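Geranyltranstransferase (Roseobacter denitrificans, PDB 4LLS) probably catalyses the metal-dependent condensation of isopentenyl diphosphate with allylic diphosphates, giving farnesyl or geranylgeranyl diphosphate for isoprenoid biosynthesis. Local coordinates at residues Phe68-Thr73 against Trp86-Ile91; Arg75-Ala80 against Ala211-Ala216; Glu141-Pro146 against Asp157-Leu162; Glu192-Gln197 against Ala263-Leu268; Thr220-Arg225 against Leu289-Ala294. All blocks are in the same frame, centred on the assembly; numbering follows the deposited sequence.

Contact 1: Phe68-Thr73 against Trp86-Ile91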
# COMPACT_ATOMS: atom_id res chain seq x y z
N PHE A 68 17.66 -8.05 5.12
CA PHE A 68 18.66 -8.96 5.68
C PHE A 68 18.08 -9.84 6.77
O PHE A 68 18.37 -11.05 6.85
CB PHE A 68 19.87 -8.16 6.22
CG PHE A 68 20.94 -8.99 6.83
CD1 PHE A 68 21.21 -8.89 8.19
CD2 PHE A 68 21.77 -9.76 6.04
CE1 PHE A 68 22.28 -9.59 8.75
CE2 PHE A 68 22.85 -10.43 6.58
CZ PHE A 68 23.11 -10.32 7.92
N LEU A 69 17.26 -9.27 7.65
CA LEU A 69 16.60 -10.07 8.66
C LEU A 69 15.77 -11.19 8.06
O LEU A 69 15.71 -12.30 8.58
CB LEU A 69 15.76 -9.20 9.61
CG LEU A 69 16.58 -8.36 10.59
CD1 LEU A 69 15.71 -7.33 11.27
CD2 LEU A 69 17.25 -9.24 11.65
N VAL A 70 15.06 -10.87 6.98
CA VAL A 70 14.26 -11.89 6.31
C VAL A 70 15.15 -13.00 5.79
O VAL A 70 14.92 -14.18 6.06
CB VAL A 70 13.42 -11.31 5.15
CG1 VAL A 70 12.76 -12.41 4.33
CG2 VAL A 70 12.39 -10.34 5.67
N LEU A 71 16.19 -12.62 5.10
CA LEU A 71 17.10 -13.63 4.49
C LEU A 71 17.78 -14.46 5.56
O LEU A 71 17.94 -15.67 5.41
CB LEU A 71 18.14 -12.96 3.62
CG LEU A 71 17.59 -12.27 2.37
CD1 LEU A 71 18.66 -11.56 1.58
CD2 LEU A 71 16.88 -13.26 1.49
N GLU A 72 18.18 -13.84 6.65
CA GLU A 72 18.94 -14.57 7.67
C GLU A 72 18.06 -15.40 8.57
O GLU A 72 18.46 -16.48 9.01
CB GLU A 72 19.84 -13.61 8.45
CG GLU A 72 20.97 -13.08 7.64
CD GLU A 72 21.85 -14.17 7.05
OE1 GLU A 72 22.19 -14.08 5.86
OE2 GLU A 72 22.12 -15.15 7.77
N THR A 73 16.85 -14.96 8.88
CA THR A 73 15.93 -15.82 9.60
C THR A 73 15.44 -16.96 8.71
O THR A 73 15.18 -18.05 9.21
CB THR A 73 14.79 -15.03 10.25
OG1 THR A 73 13.96 -14.41 9.24
CG2 THR A 73 15.33 -14.00 11.25
N TRP A 86 11.96 -12.92 -2.18
CA TRP A 86 10.70 -12.25 -2.47
C TRP A 86 10.24 -11.47 -1.24
O TRP A 86 9.80 -10.31 -1.36
CB TRP A 86 9.64 -13.26 -2.92
CG TRP A 86 9.96 -13.86 -4.26
CD1 TRP A 86 10.70 -14.97 -4.51
CD2 TRP A 86 9.65 -13.28 -5.52
NE1 TRP A 86 10.90 -15.11 -5.89
CE2 TRP A 86 10.27 -14.07 -6.53
CE3 TRP A 86 8.97 -12.12 -5.90
CZ2 TRP A 86 10.19 -13.75 -7.88
CZ3 TRP A 86 8.86 -11.83 -7.23
CH2 TRP A 86 9.44 -12.66 -8.21
N SER A 87 10.24 -12.11 -0.08
CA SER A 87 9.80 -11.46 1.15
C SER A 87 10.80 -10.40 1.61
O SER A 87 10.42 -9.35 2.16
CB SER A 87 9.62 -12.49 2.24
OG SER A 87 8.50 -13.29 1.99
N ALA A 88 12.08 -10.62 1.37
CA ALA A 88 13.08 -9.62 1.70
C ALA A 88 12.90 -8.35 0.89
O ALA A 88 13.04 -7.23 1.42
CB ALA A 88 14.51 -10.19 1.49
N THR A 89 12.71 -8.50 -0.41
CA THR A 89 12.43 -7.38 -1.28
C THR A 89 11.10 -6.71 -0.91
O THR A 89 11.00 -5.49 -0.93
CB THR A 89 12.53 -7.80 -2.75
OG1 THR A 89 13.80 -8.47 -2.94
CG2 THR A 89 12.45 -6.66 -3.67
N ALA A 90 10.11 -7.52 -0.56
CA ALA A 90 8.81 -6.97 -0.15
C ALA A 90 8.96 -6.01 1.02
O ALA A 90 8.39 -4.92 1.00
CB ALA A 90 7.84 -8.08 0.19
N ILE A 91 9.64 -6.43 2.07
CA ILE A 91 9.72 -5.54 3.24
C ILE A 91 10.54 -4.30 2.91
O ILE A 91 10.24 -3.22 3.44
CB ILE A 91 10.20 -6.28 4.49
CG1 ILE A 91 9.90 -5.43 5.72
CG2 ILE A 91 11.68 -6.66 4.42
CD1 ILE A 91 8.42 -5.19 6.00
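Val70 meets Ala88 within a helical hairpin of the all-helical prenyl synthase fold, in which helices 65-76 and 81-102 run back antiparallel; the two short segments make an angle of 160° with axes 8.2 Å apart. The contact is made by apolar packing, without a hydrogen bond between the segments. The two methyls of Val70 straddle the Ala88 turn. A chi1 of 171° carries CG1 of Val70 opposite its own amide nitrogen and onto Ala88 N at 3.5 Å, where it also touches Ser87 CB, while Val70 CG2 reaches CG2 of Ile91 at 4.0 Å. A glycine in place of Val70 would lose both methyls and would probably open a gap above Ala88, leaving Ile91 CG2 without the valine methyl it touches. Helix 190-215 covers one side of the pair, with Ala211 against Val70 and both Trp207 and Ser208 against Ile91.

The small Ala88 side chain is consistent with the close approach of the backbones, Val70 CA lying 5.3 Å from Ala88 CA. Leu71 comes in from beside Val70 to finish the packing, its CG 3.8 Å from Ala88 CB and its CD2 3.9 Å from the same methyl.

Contact 2: Arg75-Ala80 against Ala211-Ala216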
# COMPACT_ATOMS: atom_id res chain seq x y z
N ARG A 75 17.37 -18.39 6.47
CA ARG A 75 18.57 -19.29 6.53
C ARG A 75 18.52 -20.12 7.80
O ARG A 75 18.73 -21.35 7.79
CB ARG A 75 19.86 -18.49 6.43
CG ARG A 75 21.09 -19.40 6.34
CD ARG A 75 22.39 -18.67 6.68
NE ARG A 75 22.55 -17.44 5.94
CZ ARG A 75 23.05 -17.36 4.72
NH1 ARG A 75 23.36 -18.47 4.05
NH2 ARG A 75 23.16 -16.18 4.12
N LEU A 76 18.17 -19.48 8.90
CA LEU A 76 18.08 -20.11 10.21
C LEU A 76 17.09 -21.28 10.17
O LEU A 76 17.26 -22.28 10.90
CB LEU A 76 17.68 -19.07 11.25
CG LEU A 76 17.56 -19.50 12.68
CD1 LEU A 76 18.89 -19.98 13.24
CD2 LEU A 76 17.04 -18.33 13.51
N HIS A 77 16.05 -21.13 9.35
CA HIS A 77 14.98 -22.12 9.27
C HIS A 77 15.10 -22.97 7.99
O HIS A 77 14.15 -23.68 7.64
CB HIS A 77 13.63 -21.41 9.34
CG HIS A 77 13.21 -21.10 10.73
ND1 HIS A 77 13.50 -19.91 11.36
CD2 HIS A 77 12.60 -21.86 11.65
CE1 HIS A 77 13.11 -19.97 12.62
NE2 HIS A 77 12.46 -21.10 12.79
N ASP A 78 16.29 -23.00 7.41
CA ASP A 78 16.61 -23.80 6.21
C ASP A 78 15.65 -23.56 5.03
O ASP A 78 15.29 -24.47 4.26
CB ASP A 78 16.62 -25.31 6.55
CG ASP A 78 17.64 -25.66 7.61
OD1 ASP A 78 18.74 -25.07 7.61
OD2 ASP A 78 17.31 -26.51 8.46
N ILE A 79 15.24 -22.31 4.87
CA ILE A 79 14.43 -21.89 3.73
C ILE A 79 15.35 -21.35 2.63
O ILE A 79 16.24 -20.57 2.91
CB ILE A 79 13.44 -20.78 4.14
CG1 ILE A 79 12.42 -21.31 5.12
CG2 ILE A 79 12.78 -20.14 2.93
CD1 ILE A 79 11.44 -22.32 4.52
N ALA A 80 15.07 -21.71 1.38
CA ALA A 80 15.93 -21.37 0.25
C ALA A 80 15.98 -19.85 0.07
O ALA A 80 14.94 -19.19 0.11
CB ALA A 80 15.40 -22.01 -1.03
N ALA A 211 9.79 -13.41 9.70
CA ALA A 211 9.55 -13.94 8.37
C ALA A 211 10.12 -15.33 8.15
O ALA A 211 9.47 -16.18 7.58
CB ALA A 211 10.05 -13.00 7.29
N GLY A 212 11.34 -15.57 8.61
CA GLY A 212 11.96 -16.88 8.37
C GLY A 212 11.17 -17.98 9.04
O GLY A 212 11.01 -19.08 8.46
N ALA A 213 10.68 -17.73 10.24
CA ALA A 213 9.88 -18.71 10.93
C ALA A 213 8.55 -18.88 10.20
O ALA A 213 8.09 -20.02 10.01
CB ALA A 213 9.68 -18.33 12.38
N ARG A 214 7.90 -17.79 9.82
CA ARG A 214 6.65 -17.90 9.09
C ARG A 214 6.82 -18.70 7.79
O ARG A 214 5.98 -19.55 7.44
CB ARG A 214 6.07 -16.52 8.84
CG ARG A 214 5.48 -15.89 10.09
CD ARG A 214 4.80 -14.57 9.77
NE ARG A 214 4.11 -14.02 10.94
CZ ARG A 214 4.26 -12.80 11.43
NH1 ARG A 214 5.07 -11.93 10.86
NH2 ARG A 214 3.53 -12.42 12.48
N LEU A 215 7.91 -18.49 7.07
CA LEU A 215 8.18 -19.19 5.82
C LEU A 215 8.30 -20.70 6.06
O LEU A 215 7.96 -21.48 5.18
CB LEU A 215 9.45 -18.68 5.17
CG LEU A 215 9.30 -17.27 4.56
CD1 LEU A 215 10.65 -16.66 4.24
CD2 LEU A 215 8.50 -17.36 3.29
N ALA A 216 8.73 -21.07 7.25
CA ALA A 216 8.94 -22.49 7.57
C ALA A 216 7.79 -23.06 8.39
O ALA A 216 7.86 -24.18 8.88
CB ALA A 216 10.27 -22.67 8.32
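The imidazole of His77 lies flat against the last turn of helix 190-215. Ala213 CA sits over the middle of one face, 3.8 Å from the ring centroid and 10° off the normal, a CH-pi contact, and Ala213 N lies over the same face. Ala213 CB approaches CE1 of His77 at 3.8 Å, although Ala213 as a whole is turned away from the histidine. Gly212 O and Ala216 CB come at the ring obliquely, and both also touch the root of the side chain, with Ala216 CB 3.7 Å from His77 CB. Rotation of the ring is fixed by a bond from ND1 to Thr73 O, and the ring of Tyr292 meets it with planes at about 85°. Gly212 has no side chain where it faces the ring.

Ile79 makes the second half of the contact with an aliphatic chain. It crosses the side chain of Leu215 at about a right angle, CG1 of Ile79 lying 4.0 Å from CB of Leu215, and its terminal CD1 continues to Leu215 O at 3.6 Å and to the Ala216 methyl.

The backbone carrying these two residues is a Schellman motif. Asp78, with phi at 53°, is its C-prime residue; Ile79 N bonds to Ala74 O and Asp78 N to Arg75 O. Helix 65-76 thus ends here, and the turn out of it packs His77 and Ile79 onto the C-terminal end of helix 190-215, a junction of two helix ends at one end of the helical bundle.

Contact 3: Glu141-Pro146 against Asp157-Leu162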
# COMPACT_ATOMS: atom_id res chain seq x y z
N GLU A 141 2.56 -7.48 -3.84
CA GLU A 141 2.79 -8.30 -5.02
C GLU A 141 3.93 -9.26 -4.77
O GLU A 141 3.83 -10.45 -5.06
CB GLU A 141 3.06 -7.44 -6.23
CG GLU A 141 3.33 -8.26 -7.48
CD GLU A 141 3.38 -7.46 -8.78
OE1 GLU A 141 3.24 -6.23 -8.74
OE2 GLU A 141 3.67 -8.05 -9.86
N LEU A 142 5.00 -8.76 -4.17
CA LEU A 142 6.21 -9.57 -3.96
C LEU A 142 5.98 -10.72 -2.97
O LEU A 142 6.46 -11.83 -3.18
CB LEU A 142 7.37 -8.67 -3.55
CG LEU A 142 7.85 -7.70 -4.61
CD1 LEU A 142 8.80 -6.69 -4.06
CD2 LEU A 142 8.49 -8.49 -5.75
N VAL A 143 5.25 -10.49 -1.88
CA VAL A 143 5.06 -11.51 -0.88
C VAL A 143 4.04 -12.56 -1.30
O VAL A 143 4.05 -13.69 -0.75
CB VAL A 143 4.76 -10.85 0.48
CG1 VAL A 143 3.34 -10.38 0.63
CG2 VAL A 143 5.27 -11.65 1.65
N THR A 144 3.17 -12.26 -2.26
CA THR A 144 2.17 -13.19 -2.70
C THR A 144 2.51 -13.87 -4.02
O THR A 144 1.80 -14.78 -4.46
CB THR A 144 0.76 -12.56 -2.76
OG1 THR A 144 0.75 -11.45 -3.65
CG2 THR A 144 0.27 -12.17 -1.38
N HIS A 145 3.56 -13.39 -4.66
CA HIS A 145 4.07 -14.04 -5.87
C HIS A 145 4.36 -15.50 -5.55
O HIS A 145 4.84 -15.81 -4.47
CB HIS A 145 5.32 -13.32 -6.28
CG HIS A 145 5.84 -13.76 -7.60
ND1 HIS A 145 6.49 -14.95 -7.75
CD2 HIS A 145 5.90 -13.13 -8.79
CE1 HIS A 145 6.88 -15.07 -9.01
NE2 HIS A 145 6.52 -13.98 -9.67
N PRO A 146 4.09 -16.41 -6.50
CA PRO A 146 4.28 -17.82 -6.20
C PRO A 146 5.72 -18.21 -5.84
O PRO A 146 5.93 -19.23 -5.14
CB PRO A 146 3.82 -18.53 -7.48
CG PRO A 146 3.61 -17.50 -8.51
CD PRO A 146 3.45 -16.16 -7.80
N ASP A 157 -0.55 -15.79 4.76
CA ASP A 157 -0.24 -15.40 6.11
C ASP A 157 0.83 -14.32 6.14
O ASP A 157 0.77 -13.43 7.01
CB ASP A 157 0.21 -16.58 6.95
CG ASP A 157 0.34 -16.21 8.41
OD1 ASP A 157 -0.68 -15.81 9.02
OD2 ASP A 157 1.48 -16.25 8.91
N LEU A 158 1.82 -14.41 5.26
CA LEU A 158 2.83 -13.34 5.12
C LEU A 158 2.13 -12.03 4.79
O LEU A 158 2.49 -10.97 5.34
CB LEU A 158 3.85 -13.64 4.06
CG LEU A 158 4.90 -14.72 4.43
CD1 LEU A 158 5.64 -15.08 3.15
CD2 LEU A 158 5.82 -14.30 5.54
N ALA A 159 1.20 -12.06 3.86
CA ALA A 159 0.52 -10.81 3.43
C ALA A 159 -0.38 -10.27 4.55
O ALA A 159 -0.39 -9.08 4.81
CB ALA A 159 -0.30 -11.01 2.18
N LEU A 160 -1.15 -11.14 5.22
CA LEU A 160 -2.01 -10.70 6.29
C LEU A 160 -1.18 -10.07 7.41
O LEU A 160 -1.52 -8.99 7.90
CB LEU A 160 -2.86 -11.87 6.82
CG LEU A 160 -3.85 -11.53 7.91
CD1 LEU A 160 -4.85 -10.45 7.53
CD2 LEU A 160 -4.57 -12.80 8.35
N SER A 161 -0.13 -10.76 7.86
CA SER A 161 0.75 -10.21 8.86
C SER A 161 1.41 -8.88 8.43
O SER A 161 1.61 -7.99 9.25
CB SER A 161 1.77 -11.28 9.35
OG SER A 161 2.61 -11.69 8.33
N LEU A 162 1.77 -8.78 7.16
CA LEU A 162 2.43 -7.55 6.67
C LEU A 162 1.42 -6.40 6.75
O LEU A 162 1.75 -5.29 7.12
CB LEU A 162 2.94 -7.78 5.25
CG LEU A 162 3.66 -6.59 4.63
CD1 LEU A 162 4.88 -6.22 5.45
CD2 LEU A 162 4.01 -6.85 3.17
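Val143 is the first residue of its segment to meet helix 152-166, and it divides its methyls between neighbouring residues there. CG2 presses on Leu158 CB at 3.4 Å, tighter than usual for carbon atoms, and also lies near Leu158 CD1. CG1 occupies the crowded position between backbone N and carbonyl carbon (chi1 79°) and settles over Ala159, 4.0 Å from both its CA and its CB, with Leu162 CD2 a little farther off. An alanine in place of Val143 would remove the methyls that touch Leu158 and Ala159 and would probably open a gap between the helices there.

Thr144 follows with its methyl, not its hydroxyl. CG2 touches the Ala159 methyl at 3.8 Å, while OG1 turns back into its own helix to bond Phe140 O, and the carbonyl of Thr144 receives NE of Arg155. At His145 the chain leaves helical geometry, and the His145 ring stacks on Trp86.

Close by runs the subunit interface, where Leu160 of the second subunit packs on Thr144. The whole is a buried helix-helix junction of the prenyl synthase bundle, the end of helix 125-144 packing through valine and threonine methyls on helix 152-166.

Contact 4: Glu192-Gln197 against Ala263-Leu268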
# COMPACT_ATOMS: atom_id res chain seq x y z
N GLU A 192 5.31 6.35 26.69
CA GLU A 192 4.62 6.87 25.51
C GLU A 192 5.52 6.81 24.26
O GLU A 192 5.06 6.42 23.18
CB GLU A 192 4.13 8.29 25.77
CG GLU A 192 2.87 8.34 26.62
CD GLU A 192 2.48 9.74 27.05
OE1 GLU A 192 3.39 10.54 27.37
OE2 GLU A 192 1.27 10.05 27.04
N ILE A 193 6.79 7.19 24.39
CA ILE A 193 7.63 7.15 23.19
C ILE A 193 7.94 5.70 22.84
O ILE A 193 8.12 5.37 21.66
CB ILE A 193 8.92 7.99 23.23
CG1 ILE A 193 9.87 7.56 24.30
CG2 ILE A 193 8.63 9.49 23.40
CD1 ILE A 193 11.26 8.11 24.03
N THR A 194 7.88 4.81 23.83
CA THR A 194 8.13 3.41 23.55
C THR A 194 6.95 2.79 22.78
O THR A 194 7.14 2.08 21.79
CB THR A 194 8.42 2.62 24.85
OG1 THR A 194 9.60 3.16 25.46
CG2 THR A 194 8.64 1.17 24.51
N ARG A 195 5.72 3.14 23.16
CA ARG A 195 4.55 2.66 22.43
C ARG A 195 4.52 3.18 21.00
O ARG A 195 4.21 2.46 20.07
CB ARG A 195 3.28 3.07 23.17
CG ARG A 195 2.12 3.39 22.24
CD ARG A 195 1.29 2.16 21.92
NE ARG A 195 0.03 2.55 21.28
CZ ARG A 195 -0.95 3.20 21.89
NH1 ARG A 195 -0.85 3.51 23.18
NH2 ARG A 195 -2.04 3.56 21.22
N LEU A 196 4.89 4.43 20.84
CA LEU A 196 5.01 5.03 19.53
C LEU A 196 6.07 4.27 18.68
O LEU A 196 5.80 3.93 17.49
CB LEU A 196 5.42 6.48 19.73
CG LEU A 196 5.22 7.42 18.57
CD1 LEU A 196 4.97 8.81 19.14
CD2 LEU A 196 6.48 7.35 17.74
N GLN A 197 7.24 4.03 19.25
CA GLN A 197 8.36 3.32 18.56
C GLN A 197 7.86 1.94 18.09
O GLN A 197 8.17 1.47 16.98
CB GLN A 197 9.55 3.13 19.51
CG GLN A 197 10.64 2.14 19.05
CD GLN A 197 10.40 0.71 19.52
OE1 GLN A 197 10.70 -0.24 18.78
NE2 GLN A 197 9.88 0.54 20.76
N ALA A 263 10.21 14.63 21.64
CA ALA A 263 10.72 13.76 22.68
C ALA A 263 11.24 12.49 22.01
O ALA A 263 10.55 11.86 21.25
CB ALA A 263 9.61 13.41 23.64
N THR A 264 12.48 12.14 22.33
CA THR A 264 13.08 10.92 21.81
C THR A 264 13.79 10.25 22.96
O THR A 264 13.89 10.77 24.07
CB THR A 264 14.10 11.21 20.70
OG1 THR A 264 15.29 11.74 21.26
CG2 THR A 264 13.56 12.16 19.64
N PHE A 265 14.31 9.06 22.73
CA PHE A 265 15.00 8.39 23.78
C PHE A 265 16.18 9.21 24.28
O PHE A 265 16.53 9.13 25.45
CB PHE A 265 15.43 6.99 23.32
CG PHE A 265 14.28 6.03 23.16
CD1 PHE A 265 13.61 5.55 24.27
CD2 PHE A 265 13.77 5.76 21.89
CE1 PHE A 265 12.51 4.72 24.12
CE2 PHE A 265 12.63 4.97 21.74
CZ PHE A 265 12.00 4.47 22.85
N VAL A 266 16.79 9.98 23.40
CA VAL A 266 17.97 10.74 23.78
C VAL A 266 17.57 12.00 24.53
O VAL A 266 18.18 12.31 25.54
CB VAL A 266 18.82 11.11 22.56
CG1 VAL A 266 19.92 12.08 22.96
CG2 VAL A 266 19.42 9.84 21.95
N SER A 267 16.50 12.67 24.11
CA SER A 267 16.05 13.88 24.80
C SER A 267 15.54 13.56 26.20
O SER A 267 15.80 14.30 27.13
CB SER A 267 15.02 14.64 23.96
OG SER A 267 13.75 14.05 23.99
N LEU A 268 14.94 12.39 26.39
CA LEU A 268 14.41 11.98 27.69
C LEU A 268 15.50 11.41 28.58
O LEU A 268 15.56 11.75 29.77
CB LEU A 268 13.31 10.92 27.56
CG LEU A 268 11.98 11.37 26.96
CD1 LEU A 268 11.00 10.21 27.00
CD2 LEU A 268 11.43 12.59 27.70
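Ile193 is the bump of this contact and the 263-268 segment supplies the hollow. Its CD1 methyl plugs a pocket whose floor is the Thr264-Phe265 peptide, with Phe265 N 3.4 Å away and Thr264 C close behind. One wall is the Phe265 ring: the same methyl stands over the ring centre, 3.6 Å from the centroid and 14° off the normal, as a CH-pi contact. Another is Leu268, whose CD1 meets Ile193 CD1 tip to tip at 3.6 Å. The isoleucine enters because its CG1 lies between backbone N and carbonyl carbon (chi1 63°), which sends CG2 separately onto Ala263, 4.0 Å from CB.

The phenylalanine is in turn bounded at its rim. Thr194 OG1 lies in the ring plane, 3.6 Å from Phe265 CE1, though its hydroxyl is engaged by Leu190 O; farther round the edge stands Gln197 CB. Leu232 of helix 221-244 packs on both Phe265 and Gln197.

The pocket floor opens helix 265-269 with a capping box. Thr264 N donates to Ser267 OG at 2.8 Å, and Thr264 OG1 accepts from Ser267 N and, weakly, from Val266 N. Phe265 N bonds OD2 of Asp239, next to the calcium-binding Asp238 in the second aspartate-rich motif of prenyl synthases, so this capped turn borders the metal-diphosphate site.

Contact 5: Thr220-Arg225 against Leu289-Ala294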
# COMPACT_ATOMS: atom_id res chain seq x y z
N THR A 220 7.17 -18.63 16.09
CA THR A 220 7.75 -17.29 15.89
C THR A 220 8.15 -16.59 17.19
O THR A 220 8.64 -15.45 17.15
CB THR A 220 6.73 -16.37 15.18
OG1 THR A 220 5.54 -16.31 15.96
CG2 THR A 220 6.43 -16.85 13.80
N ALA A 221 7.89 -17.22 18.34
CA ALA A 221 7.99 -16.55 19.62
C ALA A 221 9.40 -16.00 19.93
O ALA A 221 9.55 -14.83 20.32
CB ALA A 221 7.55 -17.47 20.75
N ALA A 222 10.43 -16.80 19.68
CA ALA A 222 11.79 -16.39 19.98
C ALA A 222 12.20 -15.23 19.08
O ALA A 222 12.79 -14.26 19.55
CB ALA A 222 12.76 -17.57 19.81
N LEU A 223 11.87 -15.32 17.80
CA LEU A 223 12.24 -14.26 16.88
C LEU A 223 11.43 -12.99 17.11
O LEU A 223 11.94 -11.88 16.90
CB LEU A 223 12.17 -14.68 15.44
CG LEU A 223 13.29 -15.68 15.04
CD1 LEU A 223 12.97 -16.33 13.72
CD2 LEU A 223 14.59 -14.95 14.99
N LYS A 224 10.20 -13.15 17.57
CA LYS A 224 9.41 -11.98 17.96
C LYS A 224 10.07 -11.25 19.14
O LYS A 224 10.17 -10.02 19.14
CB LYS A 224 7.97 -12.39 18.25
CG LYS A 224 7.07 -11.21 18.53
CD LYS A 224 5.63 -11.66 18.79
CE LYS A 224 4.70 -10.47 18.97
NZ LYS A 224 3.28 -10.86 18.74
N ARG A 225 10.50 -11.99 20.16
CA ARG A 225 11.18 -11.39 21.31
C ARG A 225 12.49 -10.73 20.90
O ARG A 225 12.80 -9.61 21.32
CB ARG A 225 11.46 -12.40 22.40
CG ARG A 225 10.37 -12.50 23.45
CD ARG A 225 10.84 -13.36 24.61
NE ARG A 225 11.11 -14.73 24.20
CZ ARG A 225 10.16 -15.63 23.94
NH1 ARG A 225 8.88 -15.30 24.10
NH2 ARG A 225 10.49 -16.85 23.54
N LEU A 289 17.77 -15.49 21.46
CA LEU A 289 18.16 -16.45 20.44
C LEU A 289 18.73 -17.75 21.04
O LEU A 289 19.18 -18.60 20.29
CB LEU A 289 19.14 -15.86 19.44
CG LEU A 289 18.66 -14.60 18.67
CD1 LEU A 289 19.82 -13.96 17.98
CD2 LEU A 289 17.56 -14.97 17.70
N ALA A 290 18.74 -17.86 22.36
CA ALA A 290 19.45 -19.00 23.01
C ALA A 290 18.96 -20.34 22.49
O ALA A 290 19.76 -21.27 22.29
CB ALA A 290 19.33 -18.95 24.52
N THR A 291 17.67 -20.43 22.19
CA THR A 291 17.10 -21.70 21.77
C THR A 291 17.56 -22.13 20.37
O THR A 291 17.38 -23.29 20.03
CB THR A 291 15.57 -21.73 21.86
OG1 THR A 291 15.02 -20.69 21.04
CG2 THR A 291 15.14 -21.59 23.30
N TYR A 292 18.14 -21.22 19.58
CA TYR A 292 18.65 -21.51 18.24
C TYR A 292 20.11 -21.96 18.30
O TYR A 292 20.66 -22.44 17.31
CB TYR A 292 18.53 -20.30 17.31
CG TYR A 292 17.13 -20.04 16.85
CD1 TYR A 292 16.48 -20.90 15.97
CD2 TYR A 292 16.45 -18.90 17.29
CE1 TYR A 292 15.19 -20.63 15.54
CE2 TYR A 292 15.18 -18.63 16.86
CZ TYR A 292 14.55 -19.48 15.99
OH TYR A 292 13.28 -19.24 15.53
N GLY A 293 20.76 -21.71 19.43
CA GLY A 293 22.18 -22.01 19.56
C GLY A 293 23.03 -21.31 18.53
O GLY A 293 22.70 -20.20 18.09
N ALA A 294 24.13 -21.93 18.12
CA ALA A 294 25.16 -21.23 17.35
C ALA A 294 24.69 -20.81 15.95
O ALA A 294 25.29 -19.90 15.34
CB ALA A 294 26.44 -22.06 17.27
O HOH W 1 11.14 -17.87 16.58
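Leu289 opens the second segment by sending its CD2 to CD2 of Leu223, 4.0 Å away, the two chains meeting at a slant just inside the surface. Helices 297-308 and 221-244 are bridged here, since Leu289 also packs on Leu299. Thr291, two residues on, only grazes the contact: its OG1 stands 4.0 Å from the Ala222 methyl.

Tyr292 does most of the work. Its side chain crosses that of Leu223 at about a right angle, and the phenol end takes the contact: OH lies 3.4 Å from Leu223 CD1, while CE2 is 3.9 Å from Leu223 CG and touches Ala222 CB on the neighbouring residue. Both approach the ring obliquely. With CG anti to the carbonyl carbon (chi1 -75°), the ring extends from the turn toward helix 221-244, where Leu76 of helix 65-76 also packs on it. A water lies 2.7 Å from Tyr292 OH, hydrogen-bonded to it. That water accepts from Leu223 N at 2.9 Å, an amide in the first turn of helix 221-244, where Lys224 N bonds to Thr220 O. A buried leucine and a helix-end N-H thus meet one phenol, by packing and through water respectively.

Tyr292 N to Leu289 O and Gly293 N to Ala290 O are i to i+3 bonds, and Gly293 turns the chain onward with phi at 58°. The arrangement is a 3-10 turn in the connection between helices 271-288 and 297-308, laid against the beginning of helix 221-244 at one end of the helical bundle.

Four of the five contacts gather at one end of the helical bundle. Contacts 1 and 2 share helix 65-76, with centres 10 Å apart, and contact 2 touches both contact 3 and contact 5. Contacts 3 and 5 do not touch, their centres lying 23 Å apart. Contact 4 stands apart, 26 to 32 Å from the others between centres, yet shares helix 190-215 with contact 2. Along the chain, contact 1 closes before contacts 3, 4 and 5 open; contact 2 crosses contacts 1 and 4 and encloses contact 3. Helix 190-215 therefore runs from beside the metal-diphosphate site to the far end of the bundle, where the other contacts pack helix bodies, helix ends and turns against one another.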